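Local structure of putative O-GlcNAcase nagJ (Clostridium perfringens, 6PV5) at residues Gly154-Val159 / Glu255-Phe260; Val159-Gln164 / Glu214-Ala219; Lys233-Tyr238 / Glu278-Ala283; Ala283-Ala288 / Asn319-Glu324. The protein probably hydrolyses terminal N-acetylhexosamine from glycans as a family 84 glycoside hydrolase, the modelled part holding an N-terminal domain, the catalytic barrel and a helical region. All coordinates share one frame; numbering follows the deposited sequence.

How the contacts relate
Contacts 1 and 2 lie side by side, their centres 7 Å apart, and both use helix 152-163 of the N-terminal domain, which rests on the loops leading into strands 219-222 and 259-264 of the catalytic barrel. Contacts 3 and 4 sit on the barrel's outer wall, with centres 28 to 37 Å from those of the first pair, and share helix 274-294. Contacts 1, 2 and 3 are partly buried, contact 4 buried. Chemistry follows place. Contact 1 sets an aromatic ring on a helix end and adds a water bridge, while contact 2 relies on two lysine ammonium groups. Contact 3 is a charged and aromatic junction between a loop and the helix; contact 4 is apolar helix packing.

Contact 1 (Gly154-Val159 / Glu255-Phe260); sequences GTFYGV and ENKVDF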
loop_
_atom_site.group_PDB
_atom_site.type_symbol
_atom_site.label_atom_id
_atom_site.label_comp_id
_atom_site.label_asym_id
_atom_site.label_seq_id
_atom_site.Cartn_x
_atom_site.Cartn_y
_atom_site.Cartn_z
ATOM N N GLY A 154 -4.436 4.539 -18.862
ATOM C CA GLY A 154 -3.113 4.234 -19.383
ATOM C C GLY A 154 -2.319 5.494 -19.726
ATOM O O GLY A 154 -1.110 5.547 -19.507
ATOM N N THR A 155 -3.015 6.498 -20.268
ATOM C CA THR A 155 -2.402 7.732 -20.743
ATOM C C THR A 155 -2.017 8.612 -19.548
ATOM O O THR A 155 -0.958 9.235 -19.546
ATOM C CB THR A 155 -3.298 8.427 -21.788
ATOM O OG1 THR A 155 -3.542 7.532 -22.877
ATOM C CG2 THR A 155 -2.701 9.701 -22.349
ATOM N N PHE A 156 -2.906 8.664 -18.548
ATOM C CA PHE A 156 -2.657 9.291 -17.258
ATOM C C PHE A 156 -1.404 8.703 -16.595
ATOM O O PHE A 156 -0.531 9.455 -16.165
ATOM C CB PHE A 156 -3.919 9.185 -16.403
ATOM C CG PHE A 156 -3.911 9.941 -15.100
ATOM C CD1 PHE A 156 -4.376 11.246 -15.032
ATOM C CD2 PHE A 156 -3.491 9.328 -13.927
ATOM C CE1 PHE A 156 -4.395 11.933 -13.826
ATOM C CE2 PHE A 156 -3.521 10.014 -12.723
ATOM C CZ PHE A 156 -3.971 11.314 -12.672
ATOM N N TYR A 157 -1.292 7.365 -16.564
ATOM C CA TYR A 157 -0.145 6.695 -15.968
ATOM C C TYR A 157 1.115 6.922 -16.796
ATOM O O TYR A 157 2.220 6.921 -16.260
ATOM C CB TYR A 157 -0.369 5.187 -15.799
ATOM C CG TYR A 157 -1.414 4.810 -14.778
ATOM C CD1 TYR A 157 -1.766 5.682 -13.757
ATOM C CD2 TYR A 157 -2.053 3.582 -14.835
ATOM C CE1 TYR A 157 -2.748 5.361 -12.836
ATOM C CE2 TYR A 157 -3.006 3.229 -13.893
ATOM C CZ TYR A 157 -3.359 4.119 -12.895
ATOM O OH TYR A 157 -4.326 3.782 -11.995
ATOM N N GLY A 158 0.944 7.073 -18.113
ATOM C CA GLY A 158 2.062 7.388 -18.989
ATOM C C GLY A 158 2.700 8.713 -18.589
ATOM O O GLY A 158 3.925 8.829 -18.559
ATOM N N VAL A 159 1.847 9.691 -18.258
ATOM C CA VAL A 159 2.295 11.020 -17.869
ATOM C C VAL A 159 2.919 10.984 -16.471
ATOM O O VAL A 159 3.894 11.687 -16.208
ATOM C CB VAL A 159 1.149 12.047 -17.944
ATOM C CG1 VAL A 159 1.607 13.419 -17.480
ATOM C CG2 VAL A 159 0.537 12.127 -19.335
ATOM N N GLU A 255 -10.336 12.677 -10.553
ATOM C CA GLU A 255 -9.252 13.389 -11.213
ATOM C C GLU A 255 -7.955 12.586 -11.170
ATOM O O GLU A 255 -7.062 12.843 -11.974
ATOM C CB GLU A 255 -9.062 14.770 -10.595
ATOM C CG GLU A 255 -10.233 15.689 -10.876
ATOM C CD GLU A 255 -10.277 16.946 -10.034
ATOM O OE1 GLU A 255 -9.189 17.440 -9.675
ATOM O OE2 GLU A 255 -11.400 17.419 -9.736
ATOM N N ASN A 256 -7.870 11.600 -10.262
ATOM C CA ASN A 256 -6.619 10.885 -10.029
ATOM C C ASN A 256 -6.635 9.470 -10.610
ATOM O O ASN A 256 -5.654 8.734 -10.475
ATOM C CB ASN A 256 -6.228 10.921 -8.550
ATOM C CG ASN A 256 -5.590 12.244 -8.188
ATOM O OD1 ASN A 256 -4.460 12.513 -8.577
ATOM N ND2 ASN A 256 -6.315 13.081 -7.473
ATOM N N LYS A 257 -7.739 9.112 -11.281
ATOM C CA LYS A 257 -7.914 7.795 -11.870
ATOM C C LYS A 257 -7.961 6.767 -10.752
ATOM O O LYS A 257 -7.452 5.659 -10.891
ATOM C CB LYS A 257 -6.826 7.484 -12.902
ATOM C CG LYS A 257 -6.840 8.372 -14.144
ATOM C CD LYS A 257 -8.185 8.437 -14.848
ATOM C CE LYS A 257 -8.100 9.043 -16.233
ATOM N NZ LYS A 257 -9.450 9.318 -16.775
ATOM N N VAL A 258 -8.602 7.153 -9.650
ATOM C CA VAL A 258 -8.758 6.280 -8.505
ATOM C C VAL A 258 -10.242 6.015 -8.339
ATOM O O VAL A 258 -11.001 6.950 -8.125
ATOM C CB VAL A 258 -8.171 6.904 -7.219
ATOM C CG1 VAL A 258 -8.535 6.096 -5.991
ATOM C CG2 VAL A 258 -6.667 7.116 -7.308
ATOM N N ASP A 259 -10.636 4.740 -8.422
ATOM C CA ASP A 259 -12.019 4.371 -8.160
ATOM C C ASP A 259 -12.350 4.595 -6.695
ATOM O O ASP A 259 -11.763 3.963 -5.813
ATOM C CB ASP A 259 -12.330 2.909 -8.503
ATOM C CG ASP A 259 -12.280 2.639 -9.992
ATOM O OD1 ASP A 259 -12.755 3.510 -10.756
ATOM O OD2 ASP A 259 -11.768 1.569 -10.375
ATOM N N PHE A 260 -13.316 5.488 -6.460
ATOM C CA PHE A 260 -13.900 5.620 -5.149
ATOM C C PHE A 260 -14.907 4.492 -4.995
ATOM O O PHE A 260 -15.944 4.489 -5.664
ATOM C CB PHE A 260 -14.571 6.987 -4.972
ATOM C CG PHE A 260 -15.043 7.250 -3.568
ATOM C CD1 PHE A 260 -16.276 6.811 -3.136
ATOM C CD2 PHE A 260 -14.258 7.966 -2.682
ATOM C CE1 PHE A 260 -16.709 7.069 -1.845
ATOM C CE2 PHE A 260 -14.679 8.212 -1.387
ATOM C CZ PHE A 260 -15.913 7.782 -0.973
HETATM O O HOH W 1 -4.544 5.684 -10.143
#
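The aromatic ring of Phe-156 lies against the aliphatic part of Lys-257 in a CH-pi contact. Lys-257 CG stands 3.7 Å from the ring centroid, 23° off the normal, displaced toward the rim on the side of Phe-156 CG and CD2. Phe-156 reaches it with its own CG anti to the backbone N (chi1 -172°), which sends the ring out from helix 152-163. The far rim meets backbone carbonyls obliquely: Phe-156 CE1 is 3.4 Å from Glu-255 O, and Phe-156 CE2 is 3.4 Å from Asn-256 O. Those carbonyls lie where the chain leaves helix 243-255, and Lys-257, with positive phi (65°), closes a Schellman motif before the chain enters strand 259-264 of the (beta/alpha)8 barrel. The N-terminal domain thus presses an aromatic side chain onto the turn that follows helix 243-255 of the catalytic domain. Lys-257 bends at chi2 and carries its ammonium group away from the ring to a salt bridge with Asp-71. The polar link is indirect: a water lying in the ring plane at the edge of Tyr-157 is 2.7 Å from Tyr-157 OH and donates to Lys-257 O at 3.0 Å. Trp-457 meets the Tyr-157 ring with its plane about perpendicular.

Contact 2 (Val159-Gln164 / Glu214-Ala219); sequences VKSLKQ and EYKMNA
Lys-160 and Glu-214 form a salt bridge, with Lys-160 NZ 2.6 Å from Glu-214 OE2 and approaching nearly along the C-O axis of that oxygen. The two side chains cross at about a right angle. Glu-214 starts away from helix 152-163 but bends at chi2 (79°), which brings its carboxylate back over the lysine; Glu-214 OE2 also lies 3.6 Å from Lys-160 CD, so the acid rests beside the methylenes as well as the ammonium group. A second ammonium group, this one from the barrel side, makes the other polar link: Lys-216 NZ donates to Ser-161 OG at 2.7 Å. The Lys-216 chain runs extended until its last torsion, chi4 96°, turns NZ to the hydroxyl. Ser-161 OG is bonded to Tyr-132 OH too, so the serine joins the lysine to the sheet of its own domain. Packing is lighter at Gln-164, whose NE2 lies 3.8 Å from Tyr-215 CE1, obliquely placed, with amide and ring planes 51° apart; its OE1 takes the backbone N-H of Tyr-43. Residues 214-219 connect helix 202-214 to barrel strand 219-222. Lys-160, Ser-161 and Lys-216 are all buried, and each lysine finds an oxygen acceptor across the contact, a pairing that probably offsets the cost of burying two ammonium groups where the domains meet.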
loop_
_atom_site.group_PDB
_atom_site.type_symbol
_atom_site.label_atom_id
_atom_site.label_comp_id
_atom_site.label_asym_id
_atom_site.label_seq_id
_atom_site.Cartn_x
_atom_site.Cartn_y
_atom_site.Cartn_z
ATOM N N VAL A 159 1.847 9.691 -18.258
ATOM C CA VAL A 159 2.295 11.020 -17.869
ATOM C C VAL A 159 2.919 10.984 -16.471
ATOM O O VAL A 159 3.894 11.687 -16.208
ATOM C CB VAL A 159 1.149 12.047 -17.944
ATOM C CG1 VAL A 159 1.607 13.419 -17.480
ATOM C CG2 VAL A 159 0.537 12.127 -19.335
ATOM N N LYS A 160 2.331 10.185 -15.566
ATOM C CA LYS A 160 2.879 10.002 -14.228
ATOM C C LYS A 160 4.294 9.444 -14.335
ATOM O O LYS A 160 5.175 9.848 -13.584
ATOM C CB LYS A 160 1.992 9.082 -13.379
ATOM C CG LYS A 160 0.663 9.678 -12.943
ATOM C CD LYS A 160 0.849 10.887 -12.058
ATOM C CE LYS A 160 -0.454 11.439 -11.539
ATOM N NZ LYS A 160 -0.213 12.449 -10.482
ATOM N N SER A 161 4.511 8.529 -15.288
ATOM C CA SER A 161 5.846 7.990 -15.495
ATOM C C SER A 161 6.746 9.046 -16.127
ATOM O O SER A 161 7.940 9.088 -15.824
ATOM C CB SER A 161 5.832 6.729 -16.309
ATOM O OG SER A 161 5.262 5.661 -15.572
ATOM N N LEU A 162 6.174 9.883 -17.010
ATOM C CA LEU A 162 6.954 10.951 -17.619
ATOM C C LEU A 162 7.425 11.917 -16.533
ATOM O O LEU A 162 8.598 12.267 -16.518
ATOM C CB LEU A 162 6.169 11.677 -18.720
ATOM C CG LEU A 162 6.959 12.787 -19.432
ATOM C CD1 LEU A 162 8.114 12.226 -20.269
ATOM C CD2 LEU A 162 6.061 13.702 -20.260
ATOM N N LYS A 163 6.516 12.292 -15.616
ATOM C CA LYS A 163 6.783 13.249 -14.546
ATOM C C LYS A 163 7.955 12.801 -13.671
ATOM O O LYS A 163 8.596 13.641 -13.046
ATOM C CB LYS A 163 5.529 13.526 -13.707
ATOM N N GLN A 164 8.245 11.494 -13.650
ATOM C CA GLN A 164 9.346 10.938 -12.872
ATOM C C GLN A 164 10.612 10.814 -13.718
ATOM O O GLN A 164 11.676 10.494 -13.193
ATOM C CB GLN A 164 9.024 9.535 -12.350
ATOM C CG GLN A 164 7.864 9.451 -11.370
ATOM C CD GLN A 164 7.723 8.055 -10.801
ATOM O OE1 GLN A 164 8.620 7.220 -10.888
ATOM N NE2 GLN A 164 6.590 7.794 -10.183
ATOM N N GLU A 214 -0.485 9.124 -8.036
ATOM C CA GLU A 214 0.927 9.337 -8.285
ATOM C C GLU A 214 1.648 8.011 -8.537
ATOM O O GLU A 214 2.595 7.961 -9.325
ATOM C CB GLU A 214 1.540 10.114 -7.119
ATOM C CG GLU A 214 2.910 10.679 -7.447
ATOM C CD GLU A 214 2.928 11.958 -8.271
ATOM O OE1 GLU A 214 3.995 12.618 -8.310
ATOM O OE2 GLU A 214 1.883 12.301 -8.871
ATOM N N TYR A 215 1.183 6.940 -7.877
ATOM C CA TYR A 215 1.921 5.686 -7.884
ATOM C C TYR A 215 1.092 4.552 -8.490
ATOM O O TYR A 215 1.419 3.375 -8.315
ATOM C CB TYR A 215 2.512 5.428 -6.493
ATOM C CG TYR A 215 3.547 6.472 -6.165
ATOM C CD1 TYR A 215 4.785 6.425 -6.775
ATOM C CD2 TYR A 215 3.265 7.541 -5.324
ATOM C CE1 TYR A 215 5.749 7.383 -6.521
ATOM C CE2 TYR A 215 4.218 8.521 -5.071
ATOM C CZ TYR A 215 5.462 8.437 -5.676
ATOM O OH TYR A 215 6.434 9.366 -5.479
ATOM N N LYS A 216 0.020 4.937 -9.197
ATOM C CA LYS A 216 -0.729 4.070 -10.095
ATOM C C LYS A 216 -1.540 3.042 -9.307
ATOM O O LYS A 216 -1.806 1.957 -9.819
ATOM C CB LYS A 216 0.181 3.412 -11.140
ATOM C CG LYS A 216 1.036 4.359 -11.978
ATOM C CD LYS A 216 1.848 3.652 -13.024
ATOM C CE LYS A 216 2.719 4.588 -13.834
ATOM N NZ LYS A 216 4.102 4.667 -13.303
ATOM N N MET A 217 -1.960 3.400 -8.088
ATOM C CA MET A 217 -2.988 2.630 -7.402
ATOM C C MET A 217 -4.344 3.188 -7.811
ATOM O O MET A 217 -4.550 4.390 -7.758
ATOM C CB MET A 217 -2.868 2.730 -5.882
ATOM C CG MET A 217 -1.467 2.421 -5.366
ATOM S SD MET A 217 -1.449 2.200 -3.554
ATOM C CE MET A 217 -2.106 0.537 -3.418
ATOM N N ASN A 218 -5.288 2.296 -8.133
ATOM C CA ASN A 218 -6.437 2.695 -8.927
ATOM C C ASN A 218 -7.715 2.604 -8.110
ATOM O O ASN A 218 -8.786 2.744 -8.677
ATOM C CB ASN A 218 -6.525 1.899 -10.239
ATOM C CG ASN A 218 -6.785 0.411 -10.067
ATOM O OD1 ASN A 218 -6.874 -0.100 -8.947
ATOM N ND2 ASN A 218 -6.929 -0.300 -11.177
ATOM N N ALA A 219 -7.629 2.351 -6.794
ATOM C CA ALA A 219 -8.868 2.338 -6.034
ATOM C C ALA A 219 -8.659 2.720 -4.573
ATOM O O ALA A 219 -7.645 2.399 -3.963
ATOM C CB ALA A 219 -9.530 0.982 -6.134
#

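Contact 3 (Lys233-Tyr238 / Glu278-Ala283); sequences KWREPY and EADFKA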
loop_
_atom_site.group_PDB
_atom_site.type_symbol
_atom_site.label_atom_id
_atom_site.label_comp_id
_atom_site.label_asym_id
_atom_site.label_seq_id
_atom_site.Cartn_x
_atom_site.Cartn_y
_atom_site.Cartn_z
ATOM N N LYS A 233 -26.375 3.067 10.082
ATOM C CA LYS A 233 -27.413 3.769 9.349
ATOM C C LYS A 233 -27.254 3.533 7.849
ATOM O O LYS A 233 -27.330 4.483 7.075
ATOM C CB LYS A 233 -27.244 5.274 9.576
ATOM C CG LYS A 233 -27.375 5.762 11.012
ATOM C CD LYS A 233 -27.352 7.281 11.094
ATOM C CE LYS A 233 -27.131 7.803 12.497
ATOM N NZ LYS A 233 -28.312 7.596 13.369
ATOM N N TRP A 234 -27.014 2.281 7.426
ATOM C CA TRP A 234 -26.769 2.012 6.010
ATOM C C TRP A 234 -27.974 2.368 5.140
ATOM O O TRP A 234 -27.804 2.682 3.967
ATOM C CB TRP A 234 -26.353 0.562 5.754
ATOM C CG TRP A 234 -27.387 -0.442 6.145
ATOM C CD1 TRP A 234 -27.554 -0.995 7.378
ATOM C CD2 TRP A 234 -28.401 -1.025 5.303
ATOM N NE1 TRP A 234 -28.583 -1.897 7.360
ATOM C CE2 TRP A 234 -29.121 -1.940 6.097
ATOM C CE3 TRP A 234 -28.770 -0.866 3.961
ATOM C CZ2 TRP A 234 -30.191 -2.686 5.602
ATOM C CZ3 TRP A 234 -29.815 -1.620 3.464
ATOM C CH2 TRP A 234 -30.521 -2.510 4.278
ATOM N N ARG A 235 -29.179 2.284 5.705
ATOM C CA ARG A 235 -30.384 2.596 4.948
ATOM C C ARG A 235 -30.467 4.090 4.628
ATOM O O ARG A 235 -31.034 4.463 3.604
ATOM C CB ARG A 235 -31.626 2.148 5.718
ATOM C CG ARG A 235 -31.758 0.639 5.833
ATOM C CD ARG A 235 -32.713 0.390 6.976
ATOM N NE ARG A 235 -32.915 -1.023 7.271
ATOM C CZ ARG A 235 -32.227 -1.715 8.172
ATOM N NH1 ARG A 235 -31.271 -1.129 8.877
ATOM N NH2 ARG A 235 -32.501 -2.992 8.372
ATOM N N GLU A 236 -29.873 4.933 5.488
ATOM C CA GLU A 236 -30.097 6.370 5.442
ATOM C C GLU A 236 -29.133 7.036 4.465
ATOM O O GLU A 236 -27.939 6.754 4.458
ATOM C CB GLU A 236 -30.009 6.987 6.838
ATOM C CG GLU A 236 -30.865 6.279 7.876
ATOM C CD GLU A 236 -30.865 6.912 9.265
ATOM O OE1 GLU A 236 -30.490 8.118 9.381
ATOM O OE2 GLU A 236 -31.230 6.203 10.237
ATOM N N PRO A 237 -29.623 7.948 3.598
ATOM C CA PRO A 237 -28.743 8.701 2.701
ATOM C C PRO A 237 -27.838 9.644 3.494
ATOM O O PRO A 237 -28.091 9.889 4.674
ATOM C CB PRO A 237 -29.735 9.485 1.824
ATOM C CG PRO A 237 -30.987 9.591 2.668
ATOM C CD PRO A 237 -31.045 8.279 3.419
ATOM N N TYR A 238 -26.782 10.161 2.850
ATOM C CA TYR A 238 -25.919 11.115 3.534
ATOM C C TYR A 238 -26.654 12.435 3.756
ATOM O O TYR A 238 -27.173 13.024 2.805
ATOM C CB TYR A 238 -24.582 11.324 2.817
ATOM C CG TYR A 238 -23.518 10.334 3.223
ATOM C CD1 TYR A 238 -22.905 10.391 4.471
ATOM C CD2 TYR A 238 -23.147 9.310 2.365
ATOM C CE1 TYR A 238 -21.940 9.467 4.843
ATOM C CE2 TYR A 238 -22.179 8.385 2.719
ATOM C CZ TYR A 238 -21.579 8.459 3.963
ATOM O OH TYR A 238 -20.643 7.523 4.284
ATOM N N GLU A 278 -38.005 -7.495 1.541
ATOM C CA GLU A 278 -38.257 -6.660 0.380
ATOM C C GLU A 278 -38.015 -5.189 0.710
ATOM O O GLU A 278 -37.506 -4.451 -0.136
ATOM C CB GLU A 278 -39.659 -6.902 -0.182
ATOM C CG GLU A 278 -39.754 -8.117 -1.087
ATOM C CD GLU A 278 -38.695 -8.237 -2.171
ATOM O OE1 GLU A 278 -38.557 -7.302 -2.980
ATOM O OE2 GLU A 278 -38.005 -9.268 -2.198
ATOM N N ALA A 279 -38.390 -4.770 1.927
ATOM C CA ALA A 279 -38.177 -3.392 2.370
ATOM C C ALA A 279 -36.680 -3.089 2.461
ATOM O O ALA A 279 -36.194 -2.115 1.871
ATOM C CB ALA A 279 -38.873 -3.146 3.691
ATOM N N ASP A 280 -35.955 -3.958 3.182
ATOM C CA ASP A 280 -34.513 -3.822 3.350
ATOM C C ASP A 280 -33.834 -3.794 1.988
ATOM O O ASP A 280 -32.965 -2.958 1.764
ATOM C CB ASP A 280 -33.947 -4.840 4.342
ATOM C CG ASP A 280 -34.064 -4.357 5.775
ATOM O OD1 ASP A 280 -34.266 -3.135 5.963
ATOM O OD2 ASP A 280 -33.966 -5.197 6.694
ATOM N N PHE A 281 -34.287 -4.650 1.056
ATOM C CA PHE A 281 -33.715 -4.630 -0.284
ATOM C C PHE A 281 -33.977 -3.302 -0.998
ATOM O O PHE A 281 -33.126 -2.825 -1.758
ATOM C CB PHE A 281 -34.115 -5.856 -1.122
ATOM C CG PHE A 281 -33.258 -5.954 -2.358
ATOM C CD1 PHE A 281 -33.601 -5.276 -3.515
ATOM C CD2 PHE A 281 -32.043 -6.627 -2.324
ATOM C CE1 PHE A 281 -32.774 -5.302 -4.629
ATOM C CE2 PHE A 281 -31.212 -6.649 -3.435
ATOM C CZ PHE A 281 -31.571 -5.974 -4.580
ATOM N N LYS A 282 -35.172 -2.720 -0.802
ATOM C CA LYS A 282 -35.504 -1.447 -1.444
ATOM C C LYS A 282 -34.648 -0.333 -0.840
ATOM O O LYS A 282 -34.096 0.507 -1.556
ATOM C CB LYS A 282 -37.011 -1.165 -1.349
ATOM N N ALA A 283 -34.513 -0.366 0.493
ATOM C CA ALA A 283 -33.608 0.519 1.215
ATOM C C ALA A 283 -32.219 0.495 0.570
ATOM O O ALA A 283 -31.665 1.552 0.257
ATOM C CB ALA A 283 -33.571 0.126 2.672
HETATM O O HOH W 2 -32.450 3.775 1.494
#
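The loop between strand 219-222 and helix 243-255 of the catalytic barrel makes a type I turn, Lys-233 to Glu-236, whose Trp-234 and Arg-235 lie against helix 274-294. Arg-235 NE donates to Asp-280 OD1 at 2.8 Å (149°). The oxygen lies near the guanidinium plane, but the donor stands 37° out of the carboxylate plane, and the two planes are 53° apart. Arg-235 NH2 adds weak bonds to both Asp-280 oxygens, while NH1 has a salt bridge with Asp-269. Trp-234 CZ2 lies over one face of the Arg-235 guanidinium, 3.4 Å above the plane, over its centre. In this way the beta-alpha loop before helix 243-255 reaches over to the following barrel helix, 274-294. At the indole's edge, in plane, Trp-234 CH2 is 3.5 Å from Asp-280 O. Ala-283 CB packs 3.7 Å from Arg-235 CG. One water donates to Arg-235 O at 2.6 Å and to Ala-283 O at 2.7 Å, bridging the two backbones.

Contact 4 (Ala283-Ala288 / Asn319-Glu324); sequences ALINKA and NRFNKE
Phe-321 reaches from helix 311-326 to Leu-284, Ile-285 and Ala-288 on helix 274-294. Its CB points toward the opposing helix, and CG follows anti to the backbone N (chi1 -176°), carrying the ring straight across. From CG the ring edge begins at Phe-321 CD1, which lies 3.7 Å from Leu-284 CG and 3.8 Å from Leu-284 CD2; the leucine side chain crosses the phenylalanine at about a right angle. Phe-321 CD1 also has Ile-285 CD1 more loosely beside it, at 4.3 Å. Next, Phe-321 CE1 is shared, with Leu-284 CG at 3.9 Å and Ala-288 CB at 3.7 Å. At the tip, Phe-321 CZ is 3.6 Å from Ala-288 CB, and that methyl lies in the ring plane, at its edge. Ile-285 CD1 also comes near Glu-324 O, at the exposed end of the contact. On the same helix as the phenylalanine, Arg-320 NE donates to Glu-324 OE1 at 2.9 Å and 163°, a salt bridge between residues one helical turn apart; Arg-320 NH1 pairs with Glu-278 of the neighbouring helix. Ile-301 of strand 298-302 touches both Leu-284 and Phe-321. The axes of 283-288 and 319-324 approach to 11.2 Å and cross at -48°, as two successive outer helices of a (beta/alpha)8 barrel pack over the strand between them.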
loop_
_atom_site.group_PDB
_atom_site.type_symbol
_atom_site.label_atom_id
_atom_site.label_comp_id
_atom_site.label_asym_id
_atom_site.label_seq_id
_atom_site.Cartn_x
_atom_site.Cartn_y
_atom_site.Cartn_z
ATOM N N ALA A 283 -34.513 -0.366 0.493
ATOM C CA ALA A 283 -33.608 0.519 1.215
ATOM C C ALA A 283 -32.219 0.495 0.570
ATOM O O ALA A 283 -31.665 1.552 0.257
ATOM C CB ALA A 283 -33.571 0.126 2.672
ATOM N N LEU A 284 -31.708 -0.722 0.307
ATOM C CA LEU A 284 -30.373 -0.917 -0.238
ATOM C C LEU A 284 -30.274 -0.278 -1.617
ATOM O O LEU A 284 -29.321 0.457 -1.904
ATOM C CB LEU A 284 -30.049 -2.417 -0.278
ATOM C CG LEU A 284 -28.713 -2.827 -0.910
ATOM C CD1 LEU A 284 -27.529 -2.155 -0.220
ATOM C CD2 LEU A 284 -28.558 -4.344 -0.859
ATOM N N ILE A 285 -31.280 -0.545 -2.460
ATOM C CA ILE A 285 -31.286 0.019 -3.801
ATOM C C ILE A 285 -31.275 1.542 -3.692
ATOM O O ILE A 285 -30.520 2.210 -4.395
ATOM C CB ILE A 285 -32.506 -0.505 -4.592
ATOM C CG1 ILE A 285 -32.317 -1.976 -4.968
ATOM C CG2 ILE A 285 -32.807 0.377 -5.808
ATOM C CD1 ILE A 285 -31.253 -2.212 -6.025
ATOM N N ASN A 286 -32.139 2.075 -2.822
ATOM C CA ASN A 286 -32.252 3.520 -2.660
ATOM C C ASN A 286 -30.897 4.121 -2.280
ATOM O O ASN A 286 -30.383 4.984 -2.994
ATOM C CB ASN A 286 -33.342 3.931 -1.666
ATOM C CG ASN A 286 -33.569 5.433 -1.623
ATOM O OD1 ASN A 286 -33.638 6.102 -2.661
ATOM N ND2 ASN A 286 -33.693 5.979 -0.423
ATOM N N LYS A 287 -30.320 3.650 -1.162
ATOM C CA LYS A 287 -29.017 4.125 -0.710
ATOM C C LYS A 287 -28.029 4.142 -1.870
ATOM O O LYS A 287 -27.343 5.135 -2.117
ATOM C CB LYS A 287 -28.504 3.258 0.444
ATOM C CG LYS A 287 -27.208 3.751 1.079
ATOM C CD LYS A 287 -27.190 5.238 1.384
ATOM C CE LYS A 287 -26.018 5.638 2.256
ATOM N NZ LYS A 287 -26.074 4.944 3.564
ATOM N N ALA A 288 -27.983 3.039 -2.620
ATOM C CA ALA A 288 -27.025 2.970 -3.710
ATOM C C ALA A 288 -27.306 4.051 -4.752
ATOM O O ALA A 288 -26.391 4.480 -5.448
ATOM C CB ALA A 288 -27.028 1.581 -4.317
ATOM N N ASN A 319 -26.501 -11.128 -5.533
ATOM C CA ASN A 319 -26.811 -11.415 -6.940
ATOM C C ASN A 319 -27.931 -10.490 -7.436
ATOM O O ASN A 319 -27.844 -9.936 -8.527
ATOM C CB ASN A 319 -27.261 -12.865 -7.175
ATOM C CG ASN A 319 -26.234 -13.926 -6.827
ATOM O OD1 ASN A 319 -25.022 -13.719 -6.925
ATOM N ND2 ASN A 319 -26.718 -15.093 -6.442
ATOM N N ARG A 320 -28.946 -10.289 -6.597
ATOM C CA ARG A 320 -30.036 -9.381 -6.907
ATOM C C ARG A 320 -29.511 -7.960 -7.089
ATOM O O ARG A 320 -29.870 -7.301 -8.066
ATOM C CB ARG A 320 -31.113 -9.455 -5.828
ATOM C CG ARG A 320 -32.499 -9.065 -6.332
ATOM C CD ARG A 320 -33.493 -9.033 -5.189
ATOM N NE ARG A 320 -34.623 -8.171 -5.508
ATOM C CZ ARG A 320 -35.643 -7.960 -4.691
ATOM N NH1 ARG A 320 -35.685 -8.560 -3.516
ATOM N NH2 ARG A 320 -36.626 -7.149 -5.043
ATOM N N PHE A 321 -28.633 -7.509 -6.172
ATOM C CA PHE A 321 -28.101 -6.161 -6.241
ATOM C C PHE A 321 -27.301 -6.004 -7.526
ATOM O O PHE A 321 -27.370 -4.965 -8.187
ATOM C CB PHE A 321 -27.266 -5.810 -5.001
ATOM C CG PHE A 321 -26.763 -4.385 -4.976
ATOM C CD1 PHE A 321 -27.498 -3.384 -4.363
ATOM C CD2 PHE A 321 -25.564 -4.043 -5.583
ATOM C CE1 PHE A 321 -27.030 -2.073 -4.338
ATOM C CE2 PHE A 321 -25.102 -2.734 -5.566
ATOM C CZ PHE A 321 -25.837 -1.748 -4.943
ATOM N N ASN A 322 -26.521 -7.042 -7.847
ATOM C CA ASN A 322 -25.685 -7.063 -9.034
ATOM C C ASN A 322 -26.571 -6.986 -10.285
ATOM O O ASN A 322 -26.228 -6.318 -11.264
ATOM C CB ASN A 322 -24.857 -8.349 -9.033
ATOM C CG ASN A 322 -23.797 -8.403 -10.101
ATOM O OD1 ASN A 322 -23.003 -7.476 -10.256
ATOM N ND2 ASN A 322 -23.723 -9.523 -10.794
ATOM N N LYS A 323 -27.715 -7.690 -10.231
ATOM C CA LYS A 323 -28.622 -7.821 -11.360
ATOM C C LYS A 323 -29.450 -6.541 -11.518
ATOM O O LYS A 323 -29.517 -5.986 -12.608
ATOM C CB LYS A 323 -29.505 -9.066 -11.187
ATOM C CG LYS A 323 -30.382 -9.406 -12.387
ATOM C CD LYS A 323 -31.311 -10.588 -12.147
ATOM C CE LYS A 323 -32.241 -10.884 -13.309
ATOM N NZ LYS A 323 -33.303 -9.855 -13.453
ATOM N N GLU A 324 -30.054 -6.076 -10.420
ATOM C CA GLU A 324 -31.089 -5.052 -10.449
ATOM C C GLU A 324 -30.520 -3.640 -10.262
ATOM O O GLU A 324 -31.260 -2.667 -10.426
ATOM C CB GLU A 324 -32.203 -5.386 -9.456
ATOM C CG GLU A 324 -32.802 -6.767 -9.677
ATOM C CD GLU A 324 -34.002 -7.160 -8.830
ATOM O OE1 GLU A 324 -34.310 -6.461 -7.844
ATOM O OE2 GLU A 324 -34.622 -8.193 -9.148
#